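Side-chain contacts in BsaWI endonuclease (Geobacillus stearothermophilus, PDB 4ZSF), which binds DNA and probably cleaves it as a metal-dependent restriction endonuclease of the PD-(D/E)XK superfamily: residues A[24-27]-A[28-31]; A[58-61]-A[62-66]. One frame throughout, in Å; residues are numbered along the deposited sequence. Where two conformers were deposited one is given.

Contact 1 (residues 24-31) and contact 2 (residues 58-66) lie on consecutive helices, 25-43 and 49-65. Their centres are about 14 Å apart, and the two touch directly. Glu25 OE2 forms a salt bridge with Arg63 NH1 at 2.8 Å. In the Lys64 conformer given, Gln29 OE1 probably accepts a hydrogen bond from Lys64 NZ, also at 2.8 Å. Gln29 NE2 and this Lys64 NZ each donate to OP1 of DC11 in chain B, on the bound DNA. Both contacts also touch the second subunit. Their centres lie about 31 and 29 Å from the centre of the chain, away from the calcium site at Asp239, consistent with a part in binding the DNA backbone rather than in cleavage.

Contact 1 of 2, residues A[24-27]-A[28-31]; sequences DERV and SQKK. With nucleotides of chain B.
The N-terminal turns of helix 25-43 hold the DNA backbone, with Arg26, Gln29 and Lys30 on one side of the helix. Asp24 is the N-cap. Its OD1 accepts from Val27 N at 2.9 Å, from above the carboxylate plane. Asp24 O is gripped twice by Ser28, through its N and through OG at 2.8 Å. The OG sits beside its own backbone N (chi1 -58°), which brings it above that carbonyl plane. Ser28 also packs on Phe15 of helix 3-22.

The Arg26 and Gln29 side chains run side by side toward the phosphate of DC11 in chain B. Arg26 NE donates to OP2 of DC11 at 3.0 Å, and NH2 makes a longer bond to the same oxygen, which lies at the guanidinium edge. C2' of DC11 lies over one face, toward the rim. Gln29 NE2 donates to OP1 of DC11 at 2.8 Å in a nearly straight bond. With an alanine in place of Arg26, OP2 would probably lose both donors, and C2' of DC11 the flat group beside it. Lys30 NZ bonds to OP1 of DG12 in chain B at 2.9 Å and forms a salt bridge with Glu93 of the second subunit. One water joins protein and DNA: it donates to Arg26 O and to OP2 of DG12, and accepts from Gln29 NE2 at 3.0 Å.

Contact 2 of 2, residues A[58-61]-A[62-66]; sequences SAHM and DRKSG. With nucleotides of chain B.
His60 and Lys64 (in the conformer given, one of two), one helical turn apart, meet through a CH-pi contact. Lys64 CG sits over one face of the imidazole, 4.0 Å from the ring centroid and 23° off its normal. Arg63 NH2 also approaches His60 CE1, at 3.9 Å, with the guanidinium turned steeply against the imidazole.

The polar ends have further partners. His60 ND1 bonds to Tyr11 OH, and His60 NE2 to Ser82 OG of the second subunit. Arg63 NE bonds to Tyr11 OH, NH1 forms a salt bridge with Glu25, and the guanidinium makes a cation-pi contact with Phe15. Lys64 NZ donates to OP1 of DC11 in chain B at 2.9 Å. It also bonds to Gln29 OE1 and forms a salt bridge with Glu25 OE2. Its charge is probably shared between the phosphate and Glu25.

Hydrogen bonds close the last turn of the helix. Met61 O accepts from Ser65 N at 2.9 Å and from Ser65 OG at 2.6 Å, on opposite faces of the carbonyl plane. OG lies between its own backbone N and carbonyl carbon (chi1 70°), which carries it back to Met61 O. The same OG accepts from Ile67 N. Gly66 N donates to Asp62 O at 2.8 Å. Gly66, in the left-handed conformation with phi 80°, is the C' residue that ends helix 49-65, a common glycine C-cap.

Contact 1 of 2, residues A[24-27]-A[28-31]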
loop_
_atom_site.group_PDB
_atom_site.type_symbol
_atom_site.label_atom_id
_atom_site.label_comp_id
_atom_site.label_asym_id
_atom_site.label_seq_id
_atom_site.Cartn_x
_atom_site.Cartn_y
_atom_site.Cartn_z
ATOM N N ASP A 24 0.764 -7.319 27.881
ATOM C CA ASP A 24 0.277 -7.087 26.533
ATOM C C ASP A 24 1.515 -6.653 25.670
ATOM O O ASP A 24 2.045 -5.570 25.840
ATOM C CB ASP A 24 -0.825 -5.992 26.553
ATOM C CG ASP A 24 -1.460 -5.738 25.155
ATOM O OD1 ASP A 24 -0.735 -5.552 24.140
ATOM O OD2 ASP A 24 -2.699 -5.707 25.088
ATOM N N GLU A 25 1.967 -7.524 24.774
ATOM C CA GLU A 25 3.170 -7.237 23.995
ATOM C C GLU A 25 3.039 -6.014 23.100
ATOM O O GLU A 25 3.996 -5.245 22.941
ATOM C CB GLU A 25 3.527 -8.484 23.131
ATOM C CG GLU A 25 4.762 -8.235 22.258
ATOM C CD GLU A 25 5.248 -9.432 21.470
ATOM O OE1 GLU A 25 4.549 -10.465 21.514
ATOM O OE2 GLU A 25 6.334 -9.341 20.825
ATOM N N ARG A 26 1.885 -5.863 22.418
ATOM C CA ARG A 26 1.719 -4.698 21.522
ATOM C C ARG A 26 1.710 -3.373 22.279
ATOM O O ARG A 26 2.351 -2.388 21.858
ATOM C CB ARG A 26 0.420 -4.875 20.693
ATOM C CG ARG A 26 0.617 -5.965 19.631
ATOM C CD ARG A 26 -0.736 -6.342 19.045
ATOM N NE ARG A 26 -0.535 -7.302 17.964
ATOM C CZ ARG A 26 -1.556 -7.901 17.370
ATOM N NH1 ARG A 26 -2.803 -7.575 17.744
ATOM N NH2 ARG A 26 -1.322 -8.729 16.344
ATOM N N VAL A 27 1.072 -3.352 23.444
ATOM C CA VAL A 27 1.103 -2.100 24.259
ATOM C C VAL A 27 2.545 -1.867 24.736
ATOM O O VAL A 27 3.041 -0.704 24.786
ATOM C CB VAL A 27 0.128 -2.244 25.474
ATOM C CG1 VAL A 27 0.399 -1.183 26.522
ATOM C CG2 VAL A 27 -1.312 -2.190 24.987
ATOM N N SER A 28 3.210 -2.949 25.184
ATOM C CA SER A 28 4.528 -2.818 25.770
ATOM C C SER A 28 5.549 -2.392 24.734
ATOM O O SER A 28 6.431 -1.589 25.039
ATOM C CB SER A 28 5.015 -4.148 26.426
ATOM O OG SER A 28 4.099 -4.579 27.442
ATOM N N GLN A 29 5.462 -2.917 23.523
ATOM C CA GLN A 29 6.503 -2.506 22.551
ATOM C C GLN A 29 6.278 -1.063 22.134
ATOM O O GLN A 29 7.252 -0.356 21.873
ATOM C CB GLN A 29 6.522 -3.469 21.341
ATOM C CG GLN A 29 5.310 -3.322 20.437
ATOM C CD GLN A 29 5.155 -4.537 19.512
ATOM O OE1 GLN A 29 5.893 -5.516 19.617
ATOM N NE2 GLN A 29 4.168 -4.478 18.635
ATOM N N LYS A 30 5.024 -0.575 22.106
ATOM C CA LYS A 30 4.799 0.827 21.753
ATOM C C LYS A 30 5.312 1.757 22.858
ATOM O O LYS A 30 5.901 2.825 22.585
ATOM C CB LYS A 30 3.315 1.101 21.510
ATOM C CG LYS A 30 3.008 0.798 20.043
ATOM C CD LYS A 30 1.652 1.426 19.598
ATOM C CE LYS A 30 0.467 0.975 20.446
ATOM N NZ LYS A 30 -0.855 1.613 19.907
ATOM N N LYS A 31 5.075 1.343 24.106
ATOM C CA LYS A 31 5.663 2.114 25.204
ATOM C C LYS A 31 7.185 2.147 25.144
ATOM O O LYS A 31 7.795 3.200 25.332
ATOM C CB LYS A 31 5.209 1.541 26.541
ATOM C CG LYS A 31 5.748 2.413 27.715
ATOM C CD LYS A 31 5.066 2.006 29.044
ATOM C CE LYS A 31 5.642 2.861 30.276
ATOM N NZ LYS A 31 5.566 4.347 29.995
ATOM P P DC B 11 2.547 -6.947 15.957
ATOM O OP1 DC B 11 3.771 -6.347 16.579
ATOM O OP2 DC B 11 1.884 -8.158 16.508
ATOM O "O5'" DC B 11 1.442 -5.830 15.852
ATOM C "C5'" DC B 11 1.787 -4.554 15.236
ATOM C "C4'" DC B 11 0.543 -3.707 14.991
ATOM O "O4'" DC B 11 -0.306 -4.364 14.018
ATOM C "C3'" DC B 11 -0.344 -3.453 16.209
ATOM O "O3'" DC B 11 -0.548 -2.025 16.290
ATOM C "C2'" DC B 11 -1.674 -4.195 15.913
ATOM C "C1'" DC B 11 -1.668 -4.145 14.381
ATOM N N1 DC B 11 -2.388 -5.236 13.661
ATOM C C2 DC B 11 -3.266 -4.893 12.628
ATOM O O2 DC B 11 -3.527 -3.683 12.440
ATOM N N3 DC B 11 -3.864 -5.894 11.912
ATOM C C4 DC B 11 -3.554 -7.156 12.131
ATOM N N4 DC B 11 -4.147 -8.098 11.343
ATOM C C5 DC B 11 -2.644 -7.532 13.184
ATOM C C6 DC B 11 -2.064 -6.532 13.881
ATOM P P DG B 12 -0.996 -1.363 17.637
ATOM O OP1 DG B 12 -0.665 0.083 17.462
ATOM O OP2 DG B 12 -0.534 -2.138 18.787
ATOM O "O5'" DG B 12 -2.585 -1.485 17.644
ATOM C "C5'" DG B 12 -3.347 -0.542 16.917
ATOM C "C4'" DG B 12 -4.787 -1.032 16.786
ATOM O "O4'" DG B 12 -4.805 -2.250 16.032
ATOM C "C3'" DG B 12 -5.484 -1.329 18.080
ATOM O "O3'" DG B 12 -6.414 -0.308 18.233
ATOM C "C2'" DG B 12 -6.173 -2.697 17.848
ATOM C "C1'" DG B 12 -5.989 -2.918 16.352
ATOM N N9 DG B 12 -5.836 -4.326 15.928
ATOM C C8 DG B 12 -5.059 -5.314 16.515
ATOM N N7 DG B 12 -5.107 -6.460 15.879
ATOM C C5 DG B 12 -5.955 -6.199 14.795
ATOM C C6 DG B 12 -6.433 -7.056 13.802
ATOM O O6 DG B 12 -6.165 -8.217 13.648
ATOM N N1 DG B 12 -7.302 -6.408 12.917
ATOM C C2 DG B 12 -7.668 -5.095 13.015
ATOM N N2 DG B 12 -8.526 -4.632 12.085
ATOM N N3 DG B 12 -7.242 -4.281 13.961
ATOM C C4 DG B 12 -6.402 -4.899 14.819
HETATM O O HOH W 1 2.207 -2.282 19.077
#

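Contact 2 of 2, residues A[58-61]-A[62-66]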
loop_
_atom_site.group_PDB
_atom_site.type_symbol
_atom_site.label_atom_id
_atom_site.label_comp_id
_atom_site.label_asym_id
_atom_site.label_seq_id
_atom_site.Cartn_x
_atom_site.Cartn_y
_atom_site.Cartn_z
ATOM N N SER A 58 16.317 -0.745 15.227
ATOM C CA SER A 58 17.277 -1.833 15.369
ATOM C C SER A 58 16.918 -2.693 16.576
ATOM O O SER A 58 16.951 -3.916 16.493
ATOM C CB SER A 58 18.705 -1.297 15.529
ATOM O OG SER A 58 19.638 -2.367 15.598
ATOM N N ALA A 59 16.566 -2.048 17.694
ATOM C CA ALA A 59 16.285 -2.773 18.937
ATOM C C ALA A 59 15.009 -3.569 18.758
ATOM O O ALA A 59 14.925 -4.741 19.161
ATOM C CB ALA A 59 16.157 -1.789 20.132
ATOM N N HIS A 60 14.030 -2.950 18.138
ATOM C CA HIS A 60 12.738 -3.618 17.985
ATOM C C HIS A 60 12.911 -4.793 17.026
ATOM O O HIS A 60 12.429 -5.900 17.275
ATOM C CB HIS A 60 11.651 -2.662 17.443
ATOM C CG HIS A 60 10.314 -3.326 17.238
ATOM N ND1 HIS A 60 9.468 -3.644 18.290
ATOM C CD2 HIS A 60 9.686 -3.743 16.104
ATOM C CE1 HIS A 60 8.364 -4.197 17.808
ATOM N NE2 HIS A 60 8.460 -4.256 16.484
ATOM N N MET A 61 13.592 -4.539 15.913
ATOM C CA MET A 61 13.852 -5.666 14.984
ATOM C C MET A 61 14.627 -6.847 15.626
ATOM O O MET A 61 14.318 -8.004 15.339
ATOM C CB MET A 61 14.627 -5.179 13.749
ATOM C CG MET A 61 13.906 -4.159 12.892
ATOM S SD MET A 61 12.458 -4.901 12.076
ATOM C CE MET A 61 13.302 -5.875 10.790
ATOM N N ASP A 62 15.625 -6.552 16.477
ATOM C CA ASP A 62 16.392 -7.586 17.170
ATOM C C ASP A 62 15.471 -8.398 18.081
ATOM O O ASP A 62 15.570 -9.633 18.126
ATOM C CB ASP A 62 17.542 -6.984 17.998
ATOM C CG ASP A 62 18.507 -8.050 18.535
ATOM O OD1 ASP A 62 18.508 -9.215 18.066
ATOM O OD2 ASP A 62 19.290 -7.700 19.430
ATOM N N ARG A 63 14.626 -7.721 18.858
ATOM C CA ARG A 63 13.740 -8.441 19.768
ATOM C C ARG A 63 12.776 -9.374 19.004
ATOM O O ARG A 63 12.590 -10.538 19.369
ATOM C CB ARG A 63 12.928 -7.507 20.652
ATOM C CG ARG A 63 12.142 -8.330 21.730
ATOM C CD ARG A 63 11.373 -7.399 22.615
ATOM N NE ARG A 63 10.285 -6.738 21.893
ATOM C CZ ARG A 63 9.122 -7.290 21.540
ATOM N NH1 ARG A 63 8.829 -8.547 21.860
ATOM N NH2 ARG A 63 8.226 -6.554 20.868
ATOM N N LYS A 64 12.209 -8.875 17.919
ATOM C CA LYS A 64 11.193 -9.625 17.199
ATOM C C LYS A 64 11.704 -10.654 16.196
ATOM O O LYS A 64 10.942 -11.537 15.783
ATOM C CB LYS A 64 10.278 -8.662 16.454
ATOM C CG LYS A 64 9.410 -7.792 17.336
ATOM C CD LYS A 64 8.129 -8.513 17.848
ATOM C CE LYS A 64 6.865 -7.736 17.473
ATOM N NZ LYS A 64 5.520 -7.951 18.211
ATOM N N SER A 65 12.949 -10.521 15.758
ATOM C CA SER A 65 13.526 -11.494 14.797
ATOM C C SER A 65 14.659 -12.333 15.338
ATOM O O SER A 65 15.017 -13.357 14.716
ATOM C CB SER A 65 14.052 -10.767 13.538
ATOM O OG SER A 65 15.220 -10.002 13.874
ATOM N N GLY A 66 15.301 -11.884 16.424
ATOM C CA GLY A 66 16.537 -12.505 16.897
ATOM C C GLY A 66 17.805 -12.101 16.145
ATOM O O GLY A 66 18.917 -12.531 16.458
ATOM P P DC B 11 2.547 -6.947 15.957
ATOM O OP1 DC B 11 3.771 -6.347 16.579
ATOM O OP2 DC B 11 1.884 -8.158 16.508
ATOM O "O5'" DC B 11 1.442 -5.830 15.852
ATOM C "C5'" DC B 11 1.787 -4.554 15.236
ATOM C "C4'" DC B 11 0.543 -3.707 14.991
ATOM O "O4'" DC B 11 -0.306 -4.364 14.018
ATOM C "C3'" DC B 11 -0.344 -3.453 16.209
ATOM O "O3'" DC B 11 -0.548 -2.025 16.290
ATOM C "C2'" DC B 11 -1.674 -4.195 15.913
ATOM C "C1'" DC B 11 -1.668 -4.145 14.381
ATOM N N1 DC B 11 -2.388 -5.236 13.661
ATOM C C2 DC B 11 -3.266 -4.893 12.628
ATOM O O2 DC B 11 -3.527 -3.683 12.440
ATOM N N3 DC B 11 -3.864 -5.894 11.912
ATOM C C4 DC B 11 -3.554 -7.156 12.131
ATOM N N4 DC B 11 -4.147 -8.098 11.343
ATOM C C5 DC B 11 -2.644 -7.532 13.184
ATOM C C6 DC B 11 -2.064 -6.532 13.881
#